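Local coordinates for 3-oxoacyl-(Acyl-carrier protein) synthase (Burkholderia xenovorans, PDB 4EFI) that probably catalyses the condensation that yields a 3-oxoacyl-acyl-carrier protein, as expected of a ketoacyl synthase III-like member of the thiolase superfamily, at residues A[22-27]-A[309-314]; A[176-181]-A[305-310]; A[263-268]-A[315-320]; A[34-39]-A[55-60]; A[79-84]-A[346-351]. All blocks are in the same frame, centred on the assembly; numbering follows the deposited sequence.

Contact 1: A[22-27]-A[309-314]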
# COMPACT_ATOMS: atom_id res chain seq x y z
N VAL A 22 5.37 7.47 10.59
CA VAL A 22 4.89 6.25 9.93
C VAL A 22 5.51 5.04 10.65
O VAL A 22 6.72 5.00 10.89
CB VAL A 22 5.33 6.16 8.45
CG1 VAL A 22 4.69 4.94 7.77
CG2 VAL A 22 5.03 7.43 7.68
N VAL A 23 4.68 4.08 11.06
CA VAL A 23 5.19 2.82 11.58
C VAL A 23 4.57 1.65 10.82
O VAL A 23 3.35 1.65 10.54
CB VAL A 23 4.89 2.66 13.09
CG1 VAL A 23 5.32 1.29 13.60
CG2 VAL A 23 5.58 3.75 13.88
N SER A 24 5.38 0.65 10.52
CA SER A 24 4.90 -0.59 9.91
C SER A 24 5.06 -1.72 10.90
O SER A 24 6.04 -1.75 11.66
CB SER A 24 5.72 -0.94 8.67
OG SER A 24 5.66 0.09 7.69
N CYS A 25 4.14 -2.67 10.86
CA CYS A 25 4.21 -3.89 11.66
C CYS A 25 4.02 -5.09 10.74
O CYS A 25 3.03 -5.18 9.99
CB CYS A 25 3.13 -3.91 12.75
SG CYS A 25 3.17 -5.41 13.77
N VAL A 26 4.97 -6.01 10.76
CA VAL A 26 4.92 -7.23 9.97
C VAL A 26 4.82 -8.45 10.88
O VAL A 26 5.30 -8.44 12.01
CB VAL A 26 6.15 -7.38 9.04
CG1 VAL A 26 6.14 -6.28 8.02
CG2 VAL A 26 7.49 -7.40 9.83
N PRO A 27 4.19 -9.53 10.40
CA PRO A 27 4.23 -10.79 11.15
C PRO A 27 5.66 -11.21 11.42
O PRO A 27 6.54 -11.07 10.59
CB PRO A 27 3.51 -11.78 10.22
CG PRO A 27 2.58 -10.91 9.45
CD PRO A 27 3.37 -9.64 9.19
N LEU A 309 7.73 0.48 2.50
CA LEU A 309 8.93 0.92 1.79
C LEU A 309 9.52 2.15 2.50
O LEU A 309 10.74 2.25 2.68
CB LEU A 309 8.57 1.21 0.33
CG LEU A 309 9.69 1.32 -0.68
CD1 LEU A 309 10.39 0.01 -0.84
CD2 LEU A 309 9.04 1.75 -1.99
N ILE A 310 8.67 3.10 2.89
CA ILE A 310 9.14 4.27 3.62
C ILE A 310 9.86 3.85 4.89
O ILE A 310 10.95 4.31 5.17
CB ILE A 310 7.99 5.23 3.96
CG1 ILE A 310 7.40 5.80 2.67
CG2 ILE A 310 8.44 6.35 4.91
CD1 ILE A 310 6.12 6.57 2.85
N THR A 311 9.24 2.98 5.69
CA THR A 311 9.83 2.67 6.99
C THR A 311 11.09 1.83 6.88
O THR A 311 12.04 2.04 7.64
CB THR A 311 8.83 2.06 8.00
OG1 THR A 311 8.40 0.76 7.58
CG2 THR A 311 7.63 2.95 8.18
N THR A 312 11.15 0.87 5.96
CA THR A 312 12.31 0.01 5.86
C THR A 312 13.46 0.64 5.08
O THR A 312 14.62 0.30 5.33
CB THR A 312 12.00 -1.38 5.26
OG1 THR A 312 11.70 -1.27 3.87
CG2 THR A 312 10.87 -2.07 5.97
N GLU A 313 13.17 1.56 4.15
CA GLU A 313 14.22 2.09 3.28
C GLU A 313 14.61 3.54 3.58
O GLU A 313 15.75 3.92 3.28
CB GLU A 313 13.84 1.97 1.80
CG GLU A 313 13.46 0.56 1.34
CD GLU A 313 14.45 -0.49 1.76
OE1 GLU A 313 15.60 -0.44 1.28
OE2 GLU A 313 14.09 -1.40 2.55
N LEU A 314 13.70 4.33 4.13
CA LEU A 314 13.95 5.77 4.27
C LEU A 314 14.04 6.26 5.70
O LEU A 314 14.22 7.46 5.92
CB LEU A 314 12.88 6.58 3.51
CG LEU A 314 12.80 6.38 2.00
CD1 LEU A 314 11.76 7.29 1.37
CD2 LEU A 314 14.15 6.62 1.34

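Contact 2: A[176-181]-A[305-310]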
# COMPACT_ATOMS: atom_id res chain seq x y z
N ALA A 176 1.60 -7.15 5.67
CA ALA A 176 2.05 -6.05 6.51
C ALA A 176 0.88 -5.14 6.87
O ALA A 176 -0.10 -5.06 6.15
CB ALA A 176 3.13 -5.26 5.80
N GLY A 177 1.03 -4.42 7.98
CA GLY A 177 0.08 -3.40 8.38
C GLY A 177 0.84 -2.14 8.77
O GLY A 177 1.95 -2.23 9.27
N THR A 178 0.25 -0.97 8.54
CA THR A 178 0.96 0.28 8.80
C THR A 178 0.01 1.31 9.38
O THR A 178 -1.21 1.25 9.20
CB THR A 178 1.60 0.85 7.52
OG1 THR A 178 0.59 1.38 6.65
CG2 THR A 178 2.41 -0.20 6.79
N MET A 179 0.59 2.26 10.11
CA MET A 179 -0.13 3.42 10.58
C MET A 179 0.67 4.67 10.25
O MET A 179 1.85 4.74 10.58
CB MET A 179 -0.43 3.33 12.10
CG MET A 179 -1.48 4.35 12.55
SD MET A 179 -3.16 3.87 12.06
CE MET A 179 -3.57 2.75 13.39
N THR A 180 0.01 5.63 9.62
CA THR A 180 0.58 6.93 9.26
C THR A 180 -0.18 8.01 10.00
O THR A 180 -1.42 8.00 10.03
CB THR A 180 0.46 7.18 7.74
OG1 THR A 180 1.21 6.19 7.03
CG2 THR A 180 1.00 8.57 7.34
N ALA A 181 0.55 8.94 10.61
CA ALA A 181 -0.03 10.08 11.32
C ALA A 181 0.04 11.29 10.42
O ALA A 181 1.09 11.57 9.85
CB ALA A 181 0.76 10.37 12.59
N SER A 305 2.38 -1.60 0.78
CA SER A 305 3.71 -1.67 0.20
C SER A 305 4.45 -0.33 0.24
O SER A 305 5.64 -0.31 0.52
CB SER A 305 3.63 -2.22 -1.22
OG SER A 305 3.01 -1.28 -2.07
N ILE A 306 3.78 0.78 -0.05
CA ILE A 306 4.47 2.07 -0.02
C ILE A 306 4.88 2.52 1.39
O ILE A 306 6.02 2.87 1.63
CB ILE A 306 3.67 3.15 -0.79
CG1 ILE A 306 3.66 2.82 -2.28
CG2 ILE A 306 4.28 4.52 -0.53
CD1 ILE A 306 2.73 3.68 -3.12
N PRO A 307 3.94 2.51 2.37
CA PRO A 307 4.40 2.90 3.71
C PRO A 307 5.46 1.95 4.28
O PRO A 307 6.37 2.39 4.99
CB PRO A 307 3.10 2.91 4.55
CG PRO A 307 2.11 2.12 3.76
CD PRO A 307 2.49 2.36 2.30
N LEU A 308 5.40 0.66 3.94
CA LEU A 308 6.42 -0.29 4.39
C LEU A 308 7.76 0.07 3.75
O LEU A 308 8.82 0.06 4.41
CB LEU A 308 6.01 -1.73 4.07
CG LEU A 308 6.99 -2.81 4.53
CD1 LEU A 308 7.14 -2.85 6.04
CD2 LEU A 308 6.53 -4.16 3.98
N LEU A 309 7.73 0.48 2.50
CA LEU A 309 8.93 0.92 1.79
C LEU A 309 9.52 2.15 2.50
O LEU A 309 10.74 2.25 2.68
CB LEU A 309 8.57 1.21 0.33
CG LEU A 309 9.69 1.32 -0.68
CD1 LEU A 309 10.39 0.01 -0.84
CD2 LEU A 309 9.04 1.75 -1.99
N ILE A 310 8.67 3.10 2.89
CA ILE A 310 9.14 4.27 3.62
C ILE A 310 9.86 3.85 4.89
O ILE A 310 10.95 4.31 5.17
CB ILE A 310 7.99 5.23 3.96
CG1 ILE A 310 7.40 5.80 2.67
CG2 ILE A 310 8.44 6.35 4.91
CD1 ILE A 310 6.12 6.57 2.85

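Contact 3: A[263-268]-A[315-320]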
# COMPACT_ATOMS: atom_id res chain seq x y z
N SER A 263 15.74 16.29 -8.59
CA SER A 263 15.68 16.85 -7.24
C SER A 263 14.80 16.02 -6.27
O SER A 263 14.66 16.38 -5.10
CB SER A 263 15.18 18.28 -7.28
OG SER A 263 13.79 18.35 -7.52
N TYR A 264 14.20 14.94 -6.74
CA TYR A 264 13.50 14.01 -5.86
C TYR A 264 14.50 13.12 -5.14
O TYR A 264 15.50 12.70 -5.72
CB TYR A 264 12.53 13.13 -6.64
CG TYR A 264 11.23 13.84 -6.97
CD1 TYR A 264 11.16 14.82 -7.93
CD2 TYR A 264 10.06 13.50 -6.30
CE1 TYR A 264 9.99 15.47 -8.22
CE2 TYR A 264 8.87 14.15 -6.58
CZ TYR A 264 8.85 15.11 -7.54
OH TYR A 264 7.66 15.75 -7.79
N ASP A 265 14.22 12.82 -3.88
CA ASP A 265 15.05 11.93 -3.11
C ASP A 265 14.70 10.47 -3.35
O ASP A 265 15.54 9.58 -3.26
CB ASP A 265 14.97 12.29 -1.62
CG ASP A 265 15.59 13.63 -1.35
OD1 ASP A 265 16.83 13.74 -1.53
OD2 ASP A 265 14.88 14.61 -1.06
N ALA A 266 13.44 10.21 -3.65
CA ALA A 266 12.99 8.85 -3.95
C ALA A 266 11.68 8.87 -4.70
O ALA A 266 10.83 9.74 -4.48
CB ALA A 266 12.86 8.02 -2.68
N PHE A 267 11.50 7.85 -5.53
CA PHE A 267 10.25 7.52 -6.21
C PHE A 267 9.81 6.17 -5.65
O PHE A 267 10.45 5.15 -5.90
CB PHE A 267 10.48 7.42 -7.72
CG PHE A 267 11.05 8.69 -8.32
CD1 PHE A 267 10.24 9.79 -8.60
CD2 PHE A 267 12.40 8.80 -8.59
CE1 PHE A 267 10.79 10.95 -9.15
CE2 PHE A 267 12.93 9.94 -9.12
CZ PHE A 267 12.13 11.02 -9.40
N LEU A 268 8.72 6.19 -4.89
CA LEU A 268 8.24 5.04 -4.14
C LEU A 268 7.09 4.40 -4.88
O LEU A 268 6.00 4.99 -4.93
CB LEU A 268 7.79 5.50 -2.77
CG LEU A 268 8.86 6.25 -1.97
CD1 LEU A 268 8.24 6.97 -0.80
CD2 LEU A 268 9.91 5.26 -1.49
N LYS A 315 14.02 5.36 6.69
CA LYS A 315 14.10 5.78 8.09
C LYS A 315 15.30 6.67 8.39
O LYS A 315 15.17 7.74 8.97
CB LYS A 315 14.15 4.53 8.99
CG LYS A 315 14.40 4.81 10.48
CD LYS A 315 14.34 3.50 11.29
CE LYS A 315 14.74 3.68 12.74
NZ LYS A 315 13.85 4.64 13.45
N ASP A 316 16.49 6.23 7.98
CA ASP A 316 17.68 6.96 8.36
C ASP A 316 17.76 8.31 7.62
O ASP A 316 18.15 9.32 8.21
CB ASP A 316 18.96 6.15 8.08
CG ASP A 316 19.08 4.91 8.96
OD1 ASP A 316 18.37 4.79 9.98
OD2 ASP A 316 19.92 4.04 8.63
N ARG A 317 17.40 8.34 6.35
CA ARG A 317 17.42 9.59 5.58
C ARG A 317 16.37 10.58 6.13
O ARG A 317 16.64 11.78 6.20
CB ARG A 317 17.18 9.33 4.08
CG ARG A 317 18.36 8.67 3.33
CD ARG A 317 19.47 9.62 2.96
NE ARG A 317 18.96 10.71 2.13
CZ ARG A 317 18.78 10.65 0.82
NH1 ARG A 317 19.09 9.54 0.14
NH2 ARG A 317 18.28 11.69 0.19
N LEU A 318 15.20 10.08 6.55
CA LEU A 318 14.13 10.94 7.05
C LEU A 318 14.47 11.56 8.39
O LEU A 318 13.94 12.62 8.73
CB LEU A 318 12.82 10.18 7.18
CG LEU A 318 12.04 10.08 5.87
CD1 LEU A 318 10.96 9.02 5.97
CD2 LEU A 318 11.42 11.41 5.47
N LYS A 319 15.35 10.92 9.16
CA LYS A 319 15.71 11.43 10.47
C LYS A 319 16.36 12.79 10.34
O LYS A 319 16.18 13.67 11.18
CB LYS A 319 16.69 10.48 11.16
N GLU A 320 17.10 12.96 9.24
CA GLU A 320 18.02 14.08 9.06
C GLU A 320 17.50 15.20 8.16
O GLU A 320 17.90 16.36 8.33
CB GLU A 320 19.31 13.55 8.43
CG GLU A 320 19.82 12.24 9.01
CD GLU A 320 20.45 12.42 10.37
OE1 GLU A 320 20.75 13.58 10.74
OE2 GLU A 320 20.63 11.40 11.08
O HOH W 1 18.19 10.22 -2.52

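Contact 4: A[34-39]-A[55-60]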
# COMPACT_ATOMS: atom_id res chain seq x y z
N ASP A 34 12.49 -21.67 0.33
CA ASP A 34 12.63 -23.11 0.53
C ASP A 34 11.26 -23.72 0.77
O ASP A 34 10.98 -24.83 0.32
CB ASP A 34 13.56 -23.45 1.72
CG ASP A 34 15.03 -23.34 1.37
OD1 ASP A 34 15.34 -22.75 0.32
OD2 ASP A 34 15.88 -23.84 2.16
N TYR A 35 10.40 -22.97 1.47
CA TYR A 35 9.07 -23.45 1.82
C TYR A 35 8.34 -24.02 0.60
O TYR A 35 7.56 -24.96 0.73
CB TYR A 35 8.26 -22.29 2.43
CG TYR A 35 6.83 -22.61 2.82
CD1 TYR A 35 6.53 -23.21 4.04
CD2 TYR A 35 5.78 -22.30 1.98
CE1 TYR A 35 5.22 -23.50 4.39
CE2 TYR A 35 4.47 -22.58 2.32
CZ TYR A 35 4.19 -23.17 3.52
OH TYR A 35 2.88 -23.45 3.85
N PHE A 36 8.57 -23.44 -0.57
CA PHE A 36 7.76 -23.72 -1.77
C PHE A 36 8.30 -24.81 -2.69
O PHE A 36 7.62 -25.23 -3.63
CB PHE A 36 7.58 -22.45 -2.59
CG PHE A 36 6.88 -21.37 -1.87
CD1 PHE A 36 5.50 -21.34 -1.81
CD2 PHE A 36 7.60 -20.39 -1.23
CE1 PHE A 36 4.86 -20.34 -1.14
CE2 PHE A 36 6.97 -19.40 -0.55
CZ PHE A 36 5.61 -19.35 -0.52
N VAL A 37 9.52 -25.26 -2.43
CA VAL A 37 10.19 -26.20 -3.33
C VAL A 37 9.55 -27.60 -3.35
O VAL A 37 9.66 -28.31 -4.34
CB VAL A 37 11.69 -26.30 -2.99
CG1 VAL A 37 12.35 -27.47 -3.70
CG2 VAL A 37 12.38 -24.99 -3.35
N GLU A 38 8.90 -28.01 -2.27
CA GLU A 38 8.24 -29.32 -2.25
C GLU A 38 7.05 -29.35 -3.21
O GLU A 38 6.88 -30.31 -3.99
CB GLU A 38 7.79 -29.68 -0.85
N ARG A 39 6.22 -28.31 -3.16
CA ARG A 39 5.00 -28.25 -3.97
C ARG A 39 5.31 -27.87 -5.40
O ARG A 39 4.74 -28.42 -6.34
CB ARG A 39 4.02 -27.23 -3.38
N ASN A 55 12.90 -13.02 -1.85
CA ASN A 55 13.69 -14.05 -1.14
C ASN A 55 12.97 -14.57 0.10
O ASN A 55 13.06 -15.75 0.45
CB ASN A 55 15.05 -13.49 -0.71
CG ASN A 55 15.91 -13.03 -1.88
OD1 ASN A 55 16.22 -13.81 -2.77
ND2 ASN A 55 16.27 -11.74 -1.90
N ARG A 56 12.30 -13.65 0.77
CA ARG A 56 11.58 -13.91 2.02
C ARG A 56 10.32 -13.07 2.02
O ARG A 56 10.24 -12.06 1.33
CB ARG A 56 12.46 -13.48 3.21
CG ARG A 56 13.55 -14.48 3.58
CD ARG A 56 14.66 -13.88 4.47
NE ARG A 56 15.46 -12.93 3.72
CZ ARG A 56 16.41 -13.26 2.85
NH1 ARG A 56 16.71 -14.53 2.62
NH2 ARG A 56 17.07 -12.31 2.21
N ARG A 57 9.34 -13.47 2.83
CA ARG A 57 8.17 -12.65 3.09
C ARG A 57 7.61 -13.02 4.47
O ARG A 57 7.99 -14.05 5.04
CB ARG A 57 7.10 -12.81 1.99
CG ARG A 57 6.23 -14.05 2.06
CD ARG A 57 6.96 -15.29 1.63
NE ARG A 57 7.19 -15.37 0.18
CZ ARG A 57 8.27 -15.87 -0.40
NH1 ARG A 57 8.32 -15.96 -1.73
NH2 ARG A 57 9.29 -16.31 0.31
N ARG A 58 6.76 -12.16 5.01
CA ARG A 58 6.12 -12.45 6.30
C ARG A 58 4.67 -12.83 6.12
O ARG A 58 3.96 -12.17 5.35
CB ARG A 58 6.20 -11.22 7.21
CG ARG A 58 7.59 -10.65 7.38
CD ARG A 58 8.56 -11.66 7.94
NE ARG A 58 9.87 -11.06 8.27
CZ ARG A 58 10.22 -10.55 9.46
NH1 ARG A 58 9.38 -10.57 10.48
NH2 ARG A 58 11.43 -10.02 9.63
N TRP A 59 4.23 -13.89 6.78
CA TRP A 59 2.85 -14.34 6.70
C TRP A 59 2.18 -14.33 8.07
O TRP A 59 2.69 -14.90 9.03
CB TRP A 59 2.74 -15.74 6.12
CG TRP A 59 2.86 -15.85 4.62
CD1 TRP A 59 2.97 -14.82 3.72
CD2 TRP A 59 2.85 -17.05 3.87
NE1 TRP A 59 3.03 -15.35 2.44
CE2 TRP A 59 2.96 -16.71 2.52
CE3 TRP A 59 2.75 -18.40 4.22
CZ2 TRP A 59 2.98 -17.67 1.50
CZ3 TRP A 59 2.77 -19.36 3.21
CH2 TRP A 59 2.89 -18.98 1.87
N ALA A 60 1.01 -13.69 8.13
CA ALA A 60 0.20 -13.65 9.34
C ALA A 60 -0.32 -15.02 9.71
O ALA A 60 -0.73 -15.79 8.84
CB ALA A 60 -0.98 -12.71 9.10

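Contact 5: A[79-84]-A[346-351]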
# COMPACT_ATOMS: atom_id res chain seq x y z
N ALA A 79 2.82 6.21 20.70
CA ALA A 79 3.79 6.31 21.79
C ALA A 79 4.98 7.13 21.37
O ALA A 79 5.48 7.93 22.14
CB ALA A 79 4.22 4.93 22.23
N GLY A 80 5.49 6.90 20.17
CA GLY A 80 6.63 7.66 19.68
C GLY A 80 6.35 9.14 19.54
O GLY A 80 7.18 9.98 19.89
N LEU A 81 5.21 9.48 18.98
CA LEU A 81 4.82 10.86 18.80
C LEU A 81 4.43 11.54 20.11
O LEU A 81 4.49 12.76 20.20
CB LEU A 81 3.63 10.97 17.84
CG LEU A 81 3.98 10.66 16.39
CD1 LEU A 81 2.72 10.57 15.54
CD2 LEU A 81 4.93 11.69 15.81
N GLY A 82 4.00 10.75 21.09
CA GLY A 82 3.46 11.30 22.32
C GLY A 82 2.09 11.91 22.13
O GLY A 82 1.69 12.80 22.89
N TRP A 83 1.33 11.41 21.15
CA TRP A 83 -0.02 11.88 20.93
C TRP A 83 -0.99 11.16 21.86
O TRP A 83 -1.03 9.92 21.87
CB TRP A 83 -0.43 11.60 19.48
CG TRP A 83 0.14 12.54 18.48
CD1 TRP A 83 1.08 13.50 18.68
CD2 TRP A 83 -0.22 12.62 17.09
NE1 TRP A 83 1.33 14.17 17.51
CE2 TRP A 83 0.54 13.64 16.52
CE3 TRP A 83 -1.11 11.91 16.28
CZ2 TRP A 83 0.44 13.99 15.16
CZ3 TRP A 83 -1.22 12.26 14.94
CH2 TRP A 83 -0.46 13.29 14.40
N GLN A 84 -1.80 11.91 22.59
CA GLN A 84 -2.81 11.31 23.45
C GLN A 84 -3.97 10.79 22.63
O GLN A 84 -4.35 11.39 21.61
CB GLN A 84 -3.30 12.31 24.49
CG GLN A 84 -2.18 12.96 25.32
CD GLN A 84 -1.29 11.93 25.93
OE1 GLN A 84 -1.77 11.01 26.60
NE2 GLN A 84 -0.00 12.03 25.68
N LEU A 346 11.57 13.41 10.11
CA LEU A 346 10.71 12.67 11.02
C LEU A 346 11.55 11.79 11.91
O LEU A 346 12.41 11.05 11.42
CB LEU A 346 9.76 11.75 10.24
CG LEU A 346 8.79 12.37 9.24
CD1 LEU A 346 7.92 11.28 8.63
CD2 LEU A 346 7.96 13.45 9.90
N ASN A 347 11.28 11.84 13.21
CA ASN A 347 11.90 10.92 14.16
C ASN A 347 11.19 9.57 14.30
O ASN A 347 11.81 8.57 14.62
CB ASN A 347 11.99 11.56 15.55
CG ASN A 347 12.95 12.73 15.60
OD1 ASN A 347 13.99 12.73 14.94
ND2 ASN A 347 12.60 13.74 16.40
N ILE A 348 9.87 9.55 14.07
CA ILE A 348 9.07 8.36 14.29
C ILE A 348 8.79 7.71 12.95
O ILE A 348 7.78 7.98 12.29
CB ILE A 348 7.78 8.63 15.10
CG1 ILE A 348 8.13 9.40 16.37
CG2 ILE A 348 7.07 7.35 15.45
CD1 ILE A 348 9.17 8.69 17.26
N VAL A 349 9.74 6.90 12.52
CA VAL A 349 9.65 6.09 11.31
C VAL A 349 10.25 4.75 11.72
O VAL A 349 11.44 4.68 12.06
CB VAL A 349 10.50 6.68 10.17
CG1 VAL A 349 10.44 5.78 8.94
CG2 VAL A 349 10.04 8.10 9.85
N ASP A 350 9.46 3.68 11.75
CA ASP A 350 9.93 2.42 12.33
C ASP A 350 9.21 1.23 11.74
O ASP A 350 8.13 1.38 11.21
CB ASP A 350 9.75 2.44 13.85
CG ASP A 350 10.94 1.86 14.59
OD1 ASP A 350 11.69 1.02 14.03
OD2 ASP A 350 11.13 2.27 15.76
N THR A 351 9.85 0.07 11.84
CA THR A 351 9.29 -1.20 11.41
C THR A 351 9.43 -2.16 12.58
O THR A 351 10.54 -2.35 13.11
CB THR A 351 10.03 -1.79 10.19
OG1 THR A 351 10.13 -0.80 9.16
CG2 THR A 351 9.29 -2.98 9.66

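Contact 1: A[22-27]-A[309-314]
Val-22 and Ser-24 bring strand 22-26 against Thr-311 of helix 309-313, and the two elements run almost perpendicular: the short axes cross at -91° and approach to 7.8 Å. The closest CA atoms across the contact are those of Val-23 and Thr-311, 6.5 Å apart. Val-23, however, turns its side chain to the opposite face of the strand, where it packs on helix 66-81, so it is Val-22 and Ser-24 that face the helix.

Thr-311 divides its two branches between them. Its methyl CG2 lies 3.6 Å from Val-22 CG1, the two side chains set at a slant to each other, and the same methyl rests 3.5 Å from the carbonyl oxygen O of Val-22. The hydroxyl serves Ser-24: Ser-24 OG and Thr-311 OG1 are hydrogen-bonded at 2.8 Å. With a chi1 of -59°, Ser-24 holds OG beside its own backbone N and opposite its carbonyl carbon, which leads the hydroxyl to the helix. Thr-311 OG1 also bonds to Leu-308 O in the preceding turn and to Thr-351 OG1 of strand 349-353. Three oxygens thus grip one buried hydroxyl and fix the rotation of the side chain.

The pairing illustrates how a central helix can be held on a sheet by polar as well as apolar atoms. A helix laid against a mixed sheet, with further helices on the other face, is a hallmark of the layered alpha/beta thiolase fold.

Contact 2: A[176-181]-A[305-310]
Thr-178 and Pro-307 meet at about a right angle, the forked end of the threonine set across the CB-CG side of the proline ring. OG1 of Thr-178 comes nearest, 3.3 Å from Pro-307 CG, while CG2 of Thr-178 lies 3.8 Å from that same ring carbon. Both branches therefore bear on the same CB-CG side of the ring. The fork is placed by a chi1 of 73°, which puts the hydroxyl between the backbone N and the carbonyl carbon and leaves the methyl beside the N.

Two residues back along the strand, on the same face, Ala-176 directs its CB to the helix and meets a branch of Leu-308: Ala-176 CB and Leu-308 CD2 are 4.0 Å apart. Leu-308 projects its chain along the flank of the helix, with CG opposite the backbone N (chi1 -178°), and so carries CD2 out over the alanine. Behind these contacts, strand 176-181 and helix 305-310 cross at 74° with their axes 8.2 Å apart, Thr-178 and Pro-307 having the nearest CA atoms.

The hydroxyl of Thr-178 does not depend on the proline for a partner, since it gives its hydrogen to Val-154 O of the adjoining strand 149-156. Its polar need is met within the sheet, leaving the hydroxyl oxygen and the methyl to pack on hydrocarbon. Pro-307, for its part, has no N-H, which suits the first turn of helix 305-313. The chemistry implies a buried interface joined by van der Waals packing alone.

Contact 3: A[263-268]-A[315-320]
Asp-265 and Arg-317 form the whole of this small surface contact, joined by a direct salt bridge and a bridge through water. In the salt bridge, Asp-265 OD1 lies 3.0 Å from Arg-317 NH2. The oxygen arrives at the edge of the guanidinium, within its plane, but the carboxylate is turned nearly perpendicular, the two planes being 84° apart. One oxygen therefore meets one nitrogen, and the paired, side-by-side form is not made. The reach depends on folding of the arginine chain, which bends at chi2 (-79°) and again at chi3 (-58°) to bring its head round to the aspartate.

The second link is water-mediated. Arg-317 NH1 donates to a water at 2.9 Å, and that water donates in turn to the backbone oxygen O of Asp-265 at 2.8 Å. The water too lies in the guanidinium plane, at its edge, so NH2 holds the side chain directly and NH1 the backbone of the same residue through the water.

The other carboxylate oxygen, OD2, accepts a hydrogen bond from Gln-324 N, which ties the aspartate to the start of strand 323-331. That strand adjoins strand 266-269, which begins just after Asp-265 and is one of the two edge strands of a five-stranded sheet. Helix 315-320 follows helix 305-313, and its Leu-318 packs on Leu-323 of the sheet and Ile-310 of the preceding helix.

Contact 4: A[34-39]-A[55-60]
The flat face of the Arg-57 guanidinium, rather than its N-H edge, receives Phe-36: CE2 of the ring sits over the centre of that face, 3.8 Å from Arg-57 CZ. The two planes are inclined at 58°, so a corner of the ring is what the charged group touches. The arginine reaches this place by leaving its backbone with CG between N and the carbonyl carbon (chi1 79°) and then bending twice along the chain.

Beside this pair stands an aromatic cluster of Tyr-35, Phe-36 and Trp-59. Trp-59 turns the edge of its six-membered ring to the face of Tyr-35 in an offset edge-to-face pair with ring centroids 5.5 Å apart, and the closest atoms are Trp-59 CZ3 and Tyr-35 CE2, at 3.7 Å. Phe-36 and Trp-59 reach toward each other from opposite directions; Phe-36 CZ lies 3.6 Å from Trp-59 CH2, and the planes are 84° apart. The cluster is closed within segment 34-39, where Tyr-35 CD2 stands over the centre of the Phe-36 ring.

The polar groups have partners outside the two segments. Arg-57 NH1 bonds to Leu-171 O and Asn-33 OD1, and NH2 to Val-31 O of strand 30-32, the antiparallel partner of strand 56-58; Trp-59 NE1 gives its hydrogen to Phe-173 O. Oxygens thus satisfy the terminal nitrogens while a hydrophobic ring lies against a guanidinium face. The chemistry implies a joint in which a buried arginine is both hydrogen-bonded and packed, and which fastens the segment before helix 42-52 to the small two-stranded sheet.

Contact 5: A[79-84]-A[346-351]
Ile-348 lays its side chain against the C-terminal end of helix 66-81, where the chain leaves the helix through a Schellman motif. Gly-82, with positive phi, is the C-prime residue: Trp-83 N returns to Leu-78 O, and a weak bond runs from Gly-82 N to Ala-79 O. In this thiolase-like fold the contact joins the end of a helix covering the six-stranded sheet to the residues leading into edge strand 349-353.

From CB, the isoleucine heads toward the helix and then divides. The CG1 branch starts out opposite the carbonyl carbon, beside the backbone N (chi1 -52°), and is the one that makes the contact. Ile-348 CG1 comes 3.6 Å from the carbonyl carbon C of Gly-80. The same atom also meets Leu-81, whose N is 3.9 Å from Ile-348 CG1 and whose methyl CD2 lies 4.0 Å from it. A second bend, at chi2 (-56°), places the tip: Ile-348 CD1 rests 3.5 Å from Gly-80 O. The end of the chain is therefore laid upon a peptide group, and this is possible because Gly-80 presents bare backbone to it; the CA atoms of Gly-80 and Ile-348 are 6.0 Å apart.

The contact is van der Waals packing at the protein surface, onto a peptide group and a leucine methyl, and Ile-348 also touches Leu-77 one turn earlier in the helix. Leu-81 is shared in a similar way, for while CD2 faces the isoleucine, its CD1 stands 3.8 Å above the plane of the Trp-83 ring, over its centre.

In the fold
From the N terminus, segment 22-27 opens contact 1, the widest loop, closed only at 309-314. Contact 4 closes first, joining 34-39 to 55-60 inside that loop, about 21 Å from contact 1 between centres. Segment 79-84 then opens contact 5, which ends near the C terminus and so crosses contact 1. Contacts 2 and 3 nest within contact 5, and contact 3 crosses contacts 1 and 2. Contacts 1 and 2 share helix 305-313 and seat it on neighbouring strands of the six-stranded sheet; contact 3 links the following helix to the five-stranded sheet, and contact 5 joins helix 66-81 to the six-stranded sheet's edge.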